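Ferric-siderophore receptor protein (Streptomyces coelicolor, PDB 2X4L) probably binds iron-loaded siderophores outside the cell and delivers them to a membrane transporter for uptake. Local coordinates at residues 117-120 and 125-128; 92-97 and 103-108; 280-283 and 287-290. All blocks are in the same frame, centred on the assembly; numbering follows the deposited sequence.

Contact 1: 117-120 and 125-128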
loop_
_atom_site.group_PDB
_atom_site.type_symbol
_atom_site.label_atom_id
_atom_site.label_comp_id
_atom_site.label_asym_id
_atom_site.label_seq_id
_atom_site.Cartn_x
_atom_site.Cartn_y
_atom_site.Cartn_z
ATOM N N THR A 117 1.761 -8.691 -4.281
ATOM C CA THR A 117 0.736 -8.771 -3.284
ATOM C C THR A 117 -0.510 -9.363 -3.900
ATOM O O THR A 117 -0.595 -9.643 -5.094
ATOM C CB THR A 117 0.452 -7.330 -2.774
ATOM O OG1 THR A 117 0.232 -6.440 -3.882
ATOM C CG2 THR A 117 1.582 -6.854 -1.867
ATOM N N THR A 118 -1.498 -9.621 -3.034
ATOM C CA THR A 118 -2.811 -10.099 -3.523
ATOM C C THR A 118 -3.958 -9.491 -2.680
ATOM O O THR A 118 -3.782 -9.343 -1.476
ATOM C CB THR A 118 -2.959 -11.654 -3.613
ATOM O OG1 THR A 118 -4.281 -11.954 -4.105
ATOM C CG2 THR A 118 -2.766 -12.291 -2.245
ATOM N N PHE A 119 -5.015 -9.076 -3.354
ATOM C CA PHE A 119 -6.131 -8.355 -2.741
ATOM C C PHE A 119 -7.428 -9.124 -2.707
ATOM O O PHE A 119 -8.460 -8.505 -2.439
ATOM C CB PHE A 119 -6.376 -6.997 -3.468
ATOM C CG PHE A 119 -5.340 -5.953 -3.165
ATOM C CD1 PHE A 119 -5.600 -4.981 -2.200
ATOM C CD2 PHE A 119 -4.158 -5.910 -3.873
ATOM C CE1 PHE A 119 -4.612 -3.964 -1.964
ATOM C CE2 PHE A 119 -3.164 -4.921 -3.614
ATOM C CZ PHE A 119 -3.414 -3.985 -2.652
ATOM N N ASP A 120 -7.376 -10.435 -2.945
ATOM C CA ASP A 120 -8.673 -11.122 -2.950
ATOM C C ASP A 120 -8.556 -12.541 -2.484
ATOM O O ASP A 120 -7.465 -13.052 -2.290
ATOM C CB ASP A 120 -9.337 -11.048 -4.337
ATOM C CG ASP A 120 -8.545 -11.731 -5.443
ATOM O OD1 ASP A 120 -7.595 -12.389 -5.198
ATOM O OD2 ASP A 120 -8.891 -11.439 -6.622
ATOM N N LEU A 125 -2.759 -12.387 -8.639
ATOM C CA LEU A 125 -1.438 -11.703 -8.484
ATOM C C LEU A 125 -1.581 -10.228 -8.855
ATOM O O LEU A 125 -1.850 -9.896 -10.022
ATOM C CB LEU A 125 -0.367 -12.386 -9.348
ATOM C CG LEU A 125 -0.088 -13.861 -8.966
ATOM C CD1 LEU A 125 1.014 -14.412 -9.872
ATOM C CD2 LEU A 125 0.255 -13.965 -7.489
ATOM N N TRP A 126 -1.396 -9.353 -7.865
ATOM C CA TRP A 126 -1.656 -7.920 -8.117
ATOM C C TRP A 126 -0.717 -7.354 -9.161
ATOM O O TRP A 126 0.528 -7.556 -9.131
ATOM C CB TRP A 126 -1.403 -7.179 -6.804
ATOM C CG TRP A 126 -1.707 -5.680 -6.856
ATOM C CD1 TRP A 126 -0.818 -4.703 -6.602
ATOM C CD2 TRP A 126 -2.987 -5.034 -7.043
ATOM N NE1 TRP A 126 -1.463 -3.467 -6.617
ATOM C CE2 TRP A 126 -2.788 -3.665 -6.829
ATOM C CE3 TRP A 126 -4.314 -5.499 -7.271
ATOM C CZ2 TRP A 126 -3.812 -2.733 -6.916
ATOM C CZ3 TRP A 126 -5.361 -4.566 -7.367
ATOM C CH2 TRP A 126 -5.094 -3.201 -7.157
ATOM N N SER A 127 -1.322 -6.717 -10.146
ATOM C CA SER A 127 -0.653 -5.954 -11.197
ATOM C C SER A 127 -0.082 -6.824 -12.323
ATOM O O SER A 127 0.492 -6.269 -13.287
ATOM C CB SER A 127 0.463 -5.028 -10.591
ATOM O OG SER A 127 0.748 -3.936 -11.480
ATOM N N VAL A 128 -0.199 -8.145 -12.241
ATOM C CA VAL A 128 0.258 -9.016 -13.331
ATOM C C VAL A 128 -0.891 -8.934 -14.328
ATOM O O VAL A 128 -2.045 -9.195 -13.983
ATOM C CB VAL A 128 0.492 -10.462 -12.842
ATOM C CG1 VAL A 128 0.833 -11.348 -14.026
ATOM C CG2 VAL A 128 1.675 -10.492 -11.898
#

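Contact 2: 92-97 and 103-108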
loop_
_atom_site.group_PDB
_atom_site.type_symbol
_atom_site.label_atom_id
_atom_site.label_comp_id
_atom_site.label_asym_id
_atom_site.label_seq_id
_atom_site.Cartn_x
_atom_site.Cartn_y
_atom_site.Cartn_z
ATOM N N THR A 92 15.236 -3.170 -13.914
ATOM C CA THR A 92 14.574 -3.072 -15.210
ATOM C C THR A 92 13.078 -2.897 -14.960
ATOM O O THR A 92 12.478 -3.733 -14.308
ATOM C CB THR A 92 14.797 -4.391 -16.012
ATOM O OG1 THR A 92 16.224 -4.483 -16.329
ATOM C CG2 THR A 92 13.960 -4.388 -17.314
ATOM N N VAL A 93 12.498 -1.821 -15.500
ATOM C CA VAL A 93 11.111 -1.574 -15.357
ATOM C C VAL A 93 10.388 -2.287 -16.529
ATOM O O VAL A 93 10.582 -1.965 -17.713
ATOM C CB VAL A 93 10.849 -0.059 -15.427
ATOM C CG1 VAL A 93 9.377 0.284 -15.392
ATOM C CG2 VAL A 93 11.513 0.626 -14.206
ATOM N N LEU A 94 9.523 -3.263 -16.148
ATOM C CA LEU A 94 8.820 -4.090 -17.102
ATOM C C LEU A 94 7.486 -3.481 -17.469
ATOM O O LEU A 94 6.863 -3.892 -18.470
ATOM C CB LEU A 94 8.618 -5.478 -16.459
ATOM C CG LEU A 94 9.948 -6.190 -16.220
ATOM C CD1 LEU A 94 9.622 -7.465 -15.369
ATOM C CD2 LEU A 94 10.643 -6.639 -17.502
ATOM N N GLY A 95 7.007 -2.550 -16.642
ATOM C CA GLY A 95 5.732 -1.878 -16.844
ATOM C C GLY A 95 5.760 -0.744 -15.789
ATOM O O GLY A 95 6.263 -0.984 -14.674
ATOM N N ASN A 96 5.177 0.403 -16.142
ATOM C CA ASN A 96 5.335 1.635 -15.318
ATOM C C ASN A 96 3.996 2.158 -14.833
ATOM O O ASN A 96 3.839 3.389 -14.588
ATOM C CB ASN A 96 6.122 2.724 -16.089
ATOM C CG ASN A 96 6.970 3.577 -15.173
ATOM O OD1 ASN A 96 6.792 3.599 -13.958
ATOM N ND2 ASN A 96 7.902 4.338 -15.789
ATOM N N GLU A 97 3.037 1.239 -14.723
ATOM C CA GLU A 97 1.676 1.513 -14.241
ATOM C C GLU A 97 1.166 0.133 -13.771
ATOM O O GLU A 97 1.788 -0.909 -14.100
ATOM C CB GLU A 97 0.745 2.180 -15.294
ATOM C CG GLU A 97 0.575 1.282 -16.470
ATOM C CD GLU A 97 -0.195 1.911 -17.644
ATOM O OE1 GLU A 97 -0.337 3.142 -17.644
ATOM O OE2 GLU A 97 -0.656 1.162 -18.565
ATOM N N VAL A 103 6.272 -9.356 -21.373
ATOM C CA VAL A 103 6.740 -10.758 -21.112
ATOM C C VAL A 103 8.067 -11.044 -21.734
ATOM O O VAL A 103 8.866 -11.775 -21.100
ATOM C CB VAL A 103 5.670 -11.758 -21.643
ATOM C CG1 VAL A 103 6.136 -13.196 -21.469
ATOM C CG2 VAL A 103 4.316 -11.523 -20.956
ATOM N N GLU A 104 8.330 -10.481 -22.930
ATOM C CA GLU A 104 9.623 -10.737 -23.568
ATOM C C GLU A 104 10.748 -10.145 -22.722
ATOM O O GLU A 104 11.781 -10.791 -22.550
ATOM C CB GLU A 104 9.679 -10.143 -24.975
ATOM C CG GLU A 104 8.688 -10.816 -25.983
ATOM C CD GLU A 104 8.653 -10.097 -27.392
ATOM O OE1 GLU A 104 9.570 -9.295 -27.761
ATOM O OE2 GLU A 104 7.688 -10.352 -28.160
ATOM N N LYS A 105 10.559 -8.923 -22.218
ATOM C CA LYS A 105 11.618 -8.314 -21.425
ATOM C C LYS A 105 11.707 -9.033 -20.091
ATOM O O LYS A 105 12.826 -9.160 -19.505
ATOM C CB LYS A 105 11.268 -6.841 -21.188
ATOM C CG LYS A 105 12.368 -6.099 -20.566
ATOM C CD LYS A 105 13.523 -6.049 -21.680
ATOM C CE LYS A 105 14.417 -4.854 -21.453
ATOM N NZ LYS A 105 13.561 -3.875 -20.758
ATOM N N TYR A 106 10.571 -9.555 -19.522
ATOM C CA TYR A 106 10.655 -10.329 -18.295
ATOM C C TYR A 106 11.555 -11.593 -18.520
ATOM O O TYR A 106 12.372 -11.872 -17.684
ATOM C CB TYR A 106 9.229 -10.722 -17.952
ATOM C CG TYR A 106 9.032 -11.623 -16.770
ATOM C CD1 TYR A 106 9.652 -11.374 -15.556
ATOM C CD2 TYR A 106 8.226 -12.776 -16.860
ATOM C CE1 TYR A 106 9.429 -12.219 -14.449
ATOM C CE2 TYR A 106 8.008 -13.593 -15.775
ATOM C CZ TYR A 106 8.590 -13.287 -14.544
ATOM O OH TYR A 106 8.458 -14.072 -13.413
ATOM N N ALA A 107 11.296 -12.312 -19.633
ATOM C CA ALA A 107 12.123 -13.477 -19.912
ATOM C C ALA A 107 13.605 -13.146 -19.979
ATOM O O ALA A 107 14.439 -13.958 -19.536
ATOM C CB ALA A 107 11.712 -14.072 -21.230
ATOM N N SER A 108 13.920 -11.965 -20.543
ATOM C CA SER A 108 15.312 -11.540 -20.697
ATOM C C SER A 108 16.048 -11.394 -19.349
ATOM O O SER A 108 17.301 -11.389 -19.322
ATOM C CB SER A 108 15.408 -10.284 -21.554
ATOM O OG SER A 108 15.206 -9.188 -20.730
#

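Contact 3: 280-283 and 287-290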
loop_
_atom_site.group_PDB
_atom_site.type_symbol
_atom_site.label_atom_id
_atom_site.label_comp_id
_atom_site.label_asym_id
_atom_site.label_seq_id
_atom_site.Cartn_x
_atom_site.Cartn_y
_atom_site.Cartn_z
ATOM N N GLY A 280 -15.010 22.573 -6.651
ATOM C CA GLY A 280 -15.443 23.530 -5.618
ATOM C C GLY A 280 -16.018 22.954 -4.353
ATOM O O GLY A 280 -15.758 23.442 -3.267
ATOM N N THR A 281 -16.696 21.823 -4.497
ATOM C CA THR A 281 -17.270 21.132 -3.345
ATOM C C THR A 281 -16.167 20.619 -2.411
ATOM O O THR A 281 -16.310 20.636 -1.212
ATOM C CB THR A 281 -18.135 19.965 -3.822
ATOM O OG1 THR A 281 -19.091 20.498 -4.779
ATOM C CG2 THR A 281 -18.937 19.445 -2.673
ATOM N N TRP A 282 -15.091 20.099 -3.000
ATOM C CA TRP A 282 -13.905 19.685 -2.214
ATOM C C TRP A 282 -13.254 20.875 -1.485
ATOM O O TRP A 282 -12.931 20.810 -0.283
ATOM C CB TRP A 282 -12.935 19.042 -3.209
ATOM C CG TRP A 282 -11.506 18.926 -2.616
ATOM C CD1 TRP A 282 -10.464 19.817 -2.729
ATOM C CD2 TRP A 282 -11.032 17.855 -1.776
ATOM N NE1 TRP A 282 -9.369 19.369 -1.991
ATOM C CE2 TRP A 282 -9.705 18.173 -1.415
ATOM C CE3 TRP A 282 -11.639 16.676 -1.228
ATOM C CZ2 TRP A 282 -8.920 17.353 -0.599
ATOM C CZ3 TRP A 282 -10.821 15.853 -0.440
ATOM C CH2 TRP A 282 -9.481 16.234 -0.131
ATOM N N LYS A 283 -13.056 21.951 -2.229
ATOM C CA LYS A 283 -12.324 23.095 -1.678
ATOM C C LYS A 283 -13.090 23.724 -0.535
ATOM O O LYS A 283 -12.481 24.403 0.329
ATOM C CB LYS A 283 -12.124 24.158 -2.803
ATOM C CG LYS A 283 -11.097 23.739 -3.854
ATOM C CD LYS A 283 -10.528 24.918 -4.653
ATOM C CE LYS A 283 -11.451 25.262 -5.777
ATOM N NZ LYS A 283 -10.617 25.674 -6.937
ATOM N N ALA A 287 -12.552 20.260 6.501
ATOM C CA ALA A 287 -11.226 19.690 6.679
ATOM C C ALA A 287 -10.231 20.295 5.699
ATOM O O ALA A 287 -9.096 20.598 6.068
ATOM C CB ALA A 287 -11.274 18.177 6.521
ATOM N N VAL A 288 -10.653 20.475 4.450
ATOM C CA VAL A 288 -9.745 21.062 3.436
ATOM C C VAL A 288 -9.429 22.549 3.764
ATOM O O VAL A 288 -8.248 22.935 3.764
ATOM C CB VAL A 288 -10.400 20.957 2.060
ATOM C CG1 VAL A 288 -9.542 21.604 1.001
ATOM C CG2 VAL A 288 -10.575 19.496 1.745
ATOM N N LYS A 289 -10.447 23.276 4.180
ATOM C CA LYS A 289 -10.258 24.678 4.555
ATOM C C LYS A 289 -9.383 24.775 5.760
ATOM O O LYS A 289 -8.607 25.745 5.863
ATOM C CB LYS A 289 -11.612 25.330 4.817
ATOM C CG LYS A 289 -12.376 25.642 3.511
ATOM C CD LYS A 289 -13.847 25.691 3.894
ATOM C CE LYS A 289 -14.353 27.041 4.145
ATOM N NZ LYS A 289 -15.808 26.779 4.377
ATOM N N ALA A 290 -9.496 23.806 6.693
ATOM C CA ALA A 290 -8.624 23.821 7.908
ATOM C C ALA A 290 -7.215 23.298 7.655
ATOM O O ALA A 290 -6.392 23.289 8.560
ATOM C CB ALA A 290 -9.282 23.071 9.136
#

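Contact 1: 117-120 and 125-128
A chi1 of -177° turns the Trp-126 indole away from its own backbone N and out beside Phe-119, whose own CG stands beside its backbone N (chi1 -74°) and brings the phenyl ring across to meet it. Phe-119 CE2 sits 3.4 Å above the indole plane, over its centre, and CD2 of the same ring lies 3.4 Å from Trp-126 CE3. The planes of the phenyl ring and the six-membered ring of the indole are inclined at 47°, with centroids 4.3 Å apart. Thr-117 works alongside: its side chain points the same way as Trp-126, and its OG1 packs 3.4 Å from Trp-126 CD1 and equally close to CB at the root of the indole. Behind the side chains the main chains are joined by one nearly straight hydrogen bond, Trp-126 N to Thr-117 O at 2.9 Å. The Trp-126 carbonyl takes a further bond from Thr-116 OG1, so both main-chain polar groups of Trp-126 are tied to the strand. Thr-117 and Thr-118 end strand 113-118 of the parallel sheet in the N-terminal lobe, and the chain folds back on that strand end at once. A type II beta turn runs from Leu-125 to Val-128, its Val-128 N bonded to Leu-125 O at a long 3.3 Å, with Ser-127 in the positive-phi position. Just ahead of the turn, Thr-118 OG1 pairs with Thr-124 O. Beyond the segments, the indole meets Trp-98 and Phe-51 edge-to-face, and NE1 is hydrogen-bonded to Glu-299 OE1. Because Glu-299 follows strand 293-296 of the other sheet, that bond links the two lobes, consistent with an aromatic position bordering the cleft where relatives of this family hold their ligand.

Contact 2: 92-97 and 103-108
Helix 103-108 lies in the beta-alpha-beta crossover that leaves the edge strand 92-95, and its Lys-105 and Tyr-106 rest on Leu-94 where the strand turns a corner. The two methyls of Leu-94 divide the work. CD2 presses against the helix backbone, 3.5 Å from the main-chain N of Tyr-106, and touches the start of the lysine chain, with Lys-105 CG 3.6 Å away. CD1 goes to the aromatic side instead, 3.9 Å from Tyr-106 CD1, meeting that ring obliquely. The branch is placed there by Leu-94 CG lying anti to the carbonyl carbon (chi1 -65°), which swings the end of the side chain over to the helix. Thr-92, two residues back, adds its CG2 methyl, 4.0 Å from Lys-105 CG and 3.5 Å from NZ. Bends at chi2 and chi4 curl the lysine across that methyl; the approach of NZ is simple van der Waals contact. From here the chain continues into strand 113-118, three places along, past strands 67-69 and 48-51 in the parallel sheet, so the helix packs against the face it crosses. Accordingly, both Leu-94 and Tyr-106 also touch Val-49 of strand 48-51, while the tyrosine ring continues to Val-136 and Leu-139 of helix 133-139. No hydrogen bond joins the two segments. The polar links lie at the helix ends: Asn-102 OD1 accepts from Lys-105 N and the Asn-102 backbone bonds to Leu-94, whereas towards the other end Ser-108 OG donates to Lys-105 O at 2.7 Å, turning its hydroxyl back to a carbonyl of the preceding helical turn.

Contact 3: 280-283 and 287-290
Two very short helices, 280-283 and 286-289, follow each other through a tight connection, and their backbones come closest between Lys-283 and Val-288, whose CA atoms are 6.1 Å apart. The contact is made by packing, without hydrogen bonds. Val-288 points toward the first helix and sets its CG2 methyl over one face of the Trp-282 indole. That methyl is 3.7 Å from the centroid of the six-membered ring and 17° off its normal, a well-placed CH-pi contact, with Trp-282 CE2 the nearest ring atom at 3.5 Å. The other methyl, CG1, lies anti to the valine's backbone N (chi1 177°) and reaches Trp-282 NE1 at 3.7 Å. CG2 also packs 3.4 Å from the carbonyl O of Trp-282, so the valine sits in the angle between indole and backbone. On the outer side, Lys-289 CG lies 3.4 Å from Lys-283 O, a methylene of an exposed lysine packed against a main-chain carbonyl. The indole further touches Ile-263 and Met-265 of strand 262-266, which fits a helical beta-alpha-beta crossover from that strand to its parallel neighbour 293-296 in the C-terminal lobe.

In the fold
Contacts 1 and 2 belong to the same lobe and the same parallel sheet: helix 103-108 runs on into strand 113-118, and the two sites touch where Ser-127 OG packs 4.1 Å from Glu-97 O. Contact 3 lies on the opposite side of the chain's centre from contact 1, their centres about 34 Å apart. All three are partly buried. Contact 1, nearest the middle, combines paired aromatic rings with a backbone hydrogen bond and a link to the other lobe. Contacts 2 and 3 lie further out, have no hydrogen bond between their segments, and rest on aliphatic groups meeting an aromatic side chain, with exposed lysines along their margins.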